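PDB 6C4M: yersinopine dehydrogenase from Yersinia pestis, which catalyses the NADPH-dependent reductive condensation of pyruvate with a histidine-derived aminobutanoate intermediate, the last step in making the metallophore yersinopine. Local coordinates for residues L51-P55 against S56-E60. Numbering follows the deposited sequence.
Sequences LYNRP and STKGE. With NAP (NADP nicotinamide-adenine-dinucleotide phosphate), chain B.
Lys58 and Asn53 meet beside the 2'-phosphate of NADP, their side chains crossing at about a right angle. Lys58 NZ donates to Asn53 OD1 at 2.9 Å, from above the carbonyl plane. Lys58 NZ also donates to phosphate oxygen O2X of NAP at 2.6 Å. The Lys58 chain bends at chi2 and chi3 to make this approach. Asn53 OD1 also accepts from the ribose hydroxyl O3B of NAP. Asn53 ND2 bonds to O3X of NAP at 2.9 Å, nearly straight. Asn53 ND2 also donates to Arg54 O (2.8 Å), in the carbonyl plane and on a lone pair. The two bonds of ND2 fix the amide's rotation.

Ser56 OG donates to O3X of NAP at 2.6 Å and accepts from Gly59 N at 3.0 Å as the N-cap of helix 57-68. The positive end of the helix probably adds to the pull on the phosphate. N3A of the adenine lies above one face of the Arg54 guanidinium, offset toward its rim, with Ser56 CB over the opposite face. Arg54 NH2 donates to O1X of NAP at 2.8 Å, and the phosphorus lies in plane at the guanidinium edge. The Arg54 side chain is extended from CG to NE (chi2 175°, chi3 170°), which brings NE to O2B of NAP.

Behind this shell, Pro55 centres an inverse gamma turn, closed by a weak bond from Ser56 N to Arg54 O. Ala30 N and O hold Asn53 OD1 and Lys58 NZ respectively. The whole is the 2'-phosphate pocket at the end of the second strand of a Rossmann-type nucleotide-binding fold, built for NADP(H).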
ATOM      1  N   LEU A  51      21.094 -35.392  18.215  1.00 29.66           N
ATOM      2  CA  LEU A  51      20.637 -34.014  18.301  1.00 30.74           C
ATOM      3  C   LEU A  51      21.597 -33.252  19.195  1.00 30.48           C
ATOM      4  O   LEU A  51      21.957 -33.751  20.258  1.00 32.72           O
ATOM      5  CB  LEU A  51      19.212 -33.942  18.865  1.00 34.43           C
ATOM      6  CG  LEU A  51      18.502 -32.595  18.835  1.00 34.93           C
ATOM      7  CD1 LEU A  51      18.387 -32.100  17.411  1.00 38.05           C
ATOM      8  CD2 LEU A  51      17.121 -32.726  19.460  1.00 37.92           C
ATOM      9  N   TYR A  52      22.011 -32.058  18.760  1.00 31.20           N
ATOM     10  CA  TYR A  52      22.837 -31.159  19.555  1.00 33.67           C
ATOM     11  C   TYR A  52      22.080 -29.858  19.782  1.00 33.86           C
ATOM     12  O   TYR A  52      21.393 -29.366  18.879  1.00 29.37           O
ATOM     13  CB  TYR A  52      24.169 -30.841  18.873  1.00 30.32           C
ATOM     14  CG  TYR A  52      24.816 -29.563  19.412  1.00 30.02           C
ATOM     15  CD1 TYR A  52      25.582 -29.570  20.584  1.00 32.40           C
ATOM     16  CD2 TYR A  52      24.648 -28.359  18.758  1.00 32.94           C
ATOM     17  CE1 TYR A  52      26.157 -28.409  21.083  1.00 31.20           C
ATOM     18  CE2 TYR A  52      25.199 -27.188  19.249  1.00 28.69           C
ATOM     19  CZ  TYR A  52      25.969 -27.228  20.403  1.00 36.52           C
ATOM     20  OH  TYR A  52      26.507 -26.081  20.885  1.00 34.87           O
ATOM     21  N   ASN A  53      22.205 -29.315  20.991  1.00 34.19           N
ATOM     22  CA  ASN A  53      21.819 -27.934  21.255  1.00 30.79           C
ATOM     23  C   ASN A  53      22.732 -27.362  22.321  1.00 31.71           C
ATOM     24  O   ASN A  53      23.050 -28.032  23.307  1.00 29.52           O
ATOM     25  CB  ASN A  53      20.367 -27.820  21.721  1.00 36.85           C
ATOM     26  CG  ASN A  53      19.794 -26.424  21.511  1.00 33.68           C
ATOM     27  OD1 ASN A  53      19.041 -26.195  20.568  1.00 34.88           O
ATOM     28  ND2 ASN A  53      20.144 -25.483  22.396  1.00 31.03           N
ATOM     29  N   ARG A  54      23.152 -26.124  22.108  1.00 35.04           N
ATOM     30  CA  ARG A  54      23.990 -25.440  23.077  1.00 33.61           C
ATOM     31  C   ARG A  54      23.274 -25.385  24.424  1.00 36.43           C
ATOM     32  O   ARG A  54      22.034 -25.390  24.481  1.00 35.19           O
ATOM     33  CB  ARG A  54      24.288 -24.017  22.604  1.00 32.74           C
ATOM     34  CG  ARG A  54      23.034 -23.178  22.508  1.00 32.55           C
ATOM     35  CD  ARG A  54      23.309 -21.704  22.162  1.00 34.87           C
ATOM     36  NE  ARG A  54      22.061 -20.997  21.846  1.00 43.95           N
ATOM     37  CZ  ARG A  54      21.935 -19.668  21.857  1.00 43.10           C
ATOM     38  NH1 ARG A  54      22.978 -18.905  22.163  1.00 40.38           N
ATOM     39  NH2 ARG A  54      20.768 -19.106  21.565  1.00 33.72           N
ATOM     40  N   PRO A  55      24.041 -25.261  25.534  1.00 41.15           N
ATOM     41  CA  PRO A  55      23.461 -25.234  26.884  1.00 37.56           C
ATOM     42  C   PRO A  55      22.831 -23.898  27.281  1.00 42.23           C
ATOM     43  O   PRO A  55      23.063 -23.377  28.370  1.00 40.65           O
ATOM     44  CB  PRO A  55      24.656 -25.600  27.772  1.00 45.16           C
ATOM     45  CG  PRO A  55      25.863 -25.180  27.007  1.00 40.30           C
ATOM     46  CD  PRO A  55      25.513 -25.334  25.552  1.00 38.49           C
ATOM     47  N   SER A  56      22.007 -23.348  26.400  1.00 37.50           N
ATOM     48  CA  SER A  56      21.136 -22.260  26.808  1.00 36.76           C
ATOM     49  C   SER A  56      20.148 -22.773  27.851  1.00 41.74           C
ATOM     50  O   SER A  56      20.116 -23.961  28.182  1.00 43.41           O
ATOM     51  CB  SER A  56      20.401 -21.697  25.603  1.00 38.15           C
ATOM     52  OG  SER A  56      19.653 -22.744  24.956  1.00 33.94           O
ATOM     53  N   THR A  57      19.330 -21.860  28.387  1.00 40.69           N
ATOM     54  CA  THR A  57      18.264 -22.281  29.293  1.00 44.23           C
ATOM     55  C   THR A  57      17.295 -23.219  28.587  1.00 42.02           C
ATOM     56  O   THR A  57      16.849 -24.211  29.172  1.00 43.82           O
ATOM     57  CB  THR A  57      17.516 -21.062  29.840  1.00 46.02           C
ATOM     58  OG1 THR A  57      17.125 -20.234  28.754  1.00 55.28           O
ATOM     59  CG2 THR A  57      18.402 -20.263  30.756  1.00 42.56           C
ATOM     60  N   LYS A  58      16.942 -22.906  27.334  1.00 38.49           N
ATOM     61  CA  LYS A  58      16.081 -23.793  26.545  1.00 38.64           C
ATOM     62  C   LYS A  58      16.752 -25.142  26.283  1.00 38.93           C
ATOM     63  O   LYS A  58      16.115 -26.196  26.379  1.00 40.97           O
ATOM     64  CB  LYS A  58      15.718 -23.131  25.219  1.00 39.10           C
ATOM     65  CG  LYS A  58      14.601 -23.849  24.448  1.00 42.74           C
ATOM     66  CD  LYS A  58      14.931 -24.000  22.964  1.00 41.57           C
ATOM     67  CE  LYS A  58      16.064 -24.992  22.712  1.00 37.15           C
ATOM     68  NZ  LYS A  58      16.425 -25.055  21.267  1.00 36.66           N
ATOM     69  N   GLY A  59      18.029 -25.116  25.905  1.00 38.71           N
ATOM     70  CA  GLY A  59      18.749 -26.356  25.677  1.00 41.35           C
ATOM     71  C   GLY A  59      18.783 -27.229  26.913  1.00 43.53           C
ATOM     72  O   GLY A  59      18.540 -28.430  26.839  1.00 41.65           O
ATOM     73  N   GLU A  60      19.053 -26.627  28.074  1.00 39.93           N
ATOM     74  CA  GLU A  60      19.076 -27.386  29.318  1.00 40.27           C
ATOM     75  C   GLU A  60      17.723 -28.033  29.596  1.00 39.44           C
ATOM     76  O   GLU A  60      17.657 -29.187  30.031  1.00 43.30           O
ATOM     77  CB  GLU A  60      19.486 -26.470  30.476  1.00 41.51           C
ATOM     78  CG  GLU A  60      19.902 -27.222  31.725  1.00 47.31           C
ATOM     79  CD  GLU A  60      21.214 -27.980  31.548  1.00 50.66           C
ATOM     80  OE1 GLU A  60      22.032 -27.549  30.711  1.00 51.56           O
ATOM     81  OE2 GLU A  60      21.420 -29.006  32.241  1.00 51.75           O
TER
HETATM   82  PA  NAP B 501      16.744 -21.090  15.420  1.00 40.99           P
HETATM   83  O1A NAP B 501      17.283 -20.615  14.128  1.00 47.08           O
HETATM   84  O2A NAP B 501      16.067 -19.948  16.225  1.00 49.63           O
HETATM   85  O5B NAP B 501      17.992 -21.737  16.271  1.00 36.38           O
HETATM   86  C5B NAP B 501      18.422 -23.037  15.808  1.00 36.76           C
HETATM   87  C4B NAP B 501      19.548 -23.513  16.745  1.00 39.24           C
HETATM   88  O4B NAP B 501      20.677 -22.444  16.657  1.00 37.63           O
HETATM   89  C3B NAP B 501      19.169 -23.559  17.972  1.00 37.80           C
HETATM   90  O3B NAP B 501      19.806 -24.674  18.672  1.00 34.87           O
HETATM   91  C2B NAP B 501      19.709 -22.161  18.651  1.00 35.36           C
HETATM   92  O2B NAP B 501      19.915 -22.349  20.094  1.00 38.28           O
HETATM   93  C1B NAP B 501      20.834 -21.909  18.085  1.00 37.53           C
HETATM   94  N9A NAP B 501      20.912 -20.457  17.918  1.00 36.71           N
HETATM   95  C8A NAP B 501      20.082 -19.502  17.468  1.00 35.35           C
HETATM   96  N7A NAP B 501      20.761 -18.353  17.604  1.00 35.54           N
HETATM   97  C5A NAP B 501      21.992 -18.634  18.135  1.00 37.87           C
HETATM   98  C6A NAP B 501      23.011 -17.762  18.430  1.00 39.24           C
HETATM   99  N6A NAP B 501      23.199 -16.314  18.337  1.00 39.44           N
HETATM  100  N1A NAP B 501      24.156 -18.241  18.950  1.00 40.16           N
HETATM  101  C2A NAP B 501      24.306 -19.590  19.170  1.00 39.74           C
HETATM  102  N3A NAP B 501      23.290 -20.451  18.874  1.00 39.37           N
HETATM  103  C4A NAP B 501      22.117 -19.952  18.343  1.00 37.37           C
HETATM  104  O3  NAP B 501      15.615 -22.258  15.096  1.00 47.03           O
HETATM  105  PN  NAP B 501      14.971 -22.740  13.692  1.00 41.30           P
HETATM  106  O1N NAP B 501      14.763 -24.181  13.866  1.00 42.54           O
HETATM  107  O2N NAP B 501      13.651 -21.944  13.552  1.00 39.81           O
HETATM  108  O5D NAP B 501      15.876 -22.407  12.330  1.00 43.31           O
HETATM  109  C5D NAP B 501      16.754 -23.409  11.752  1.00 43.10           C
HETATM  110  C4D NAP B 501      17.395 -22.760  10.509  1.00 41.94           C
HETATM  111  O4D NAP B 501      16.260 -22.404   9.443  1.00 37.80           O
HETATM  112  C3D NAP B 501      18.009 -21.620  10.747  1.00 44.95           C
HETATM  113  O3D NAP B 501      19.082 -21.504   9.690  1.00 47.24           O
HETATM  114  C2D NAP B 501      17.003 -20.500  10.457  1.00 47.80           C
HETATM  115  O2D NAP B 501      17.677 -19.427   9.993  1.00 45.56           O
HETATM  116  C1D NAP B 501      16.200 -21.109   9.292  1.00 44.57           C
HETATM  117  N1N NAP B 501      14.772 -20.710   9.239  1.00 44.62           N
HETATM  118  C2N NAP B 501      13.812 -21.381   9.913  1.00 41.43           C
HETATM  119  C3N NAP B 501      12.467 -20.965   9.789  1.00 45.94           C
HETATM  120  C7N NAP B 501      11.339 -21.698  10.547  1.00 43.32           C
HETATM  121  O7N NAP B 501      10.244 -21.713  10.144  1.00 49.85           O
HETATM  122  N7N NAP B 501      11.694 -22.364  11.772  1.00 38.15           N
HETATM  123  C4N NAP B 501      12.139 -19.892   9.009  1.00 48.05           C
HETATM  124  C5N NAP B 501      13.099 -19.227   8.347  1.00 50.45           C
HETATM  125  C6N NAP B 501      14.432 -19.640   8.452  1.00 48.80           C
HETATM  126  P2B NAP B 501      18.612 -22.154  21.166  1.00 42.89           P
HETATM  127  O1X NAP B 501      18.459 -20.667  21.410  1.00 43.55           O
HETATM  128  O2X NAP B 501      17.360 -22.693  20.561  1.00 37.57           O
HETATM  129  O3X NAP B 501      18.959 -22.828  22.474  1.00 40.43           O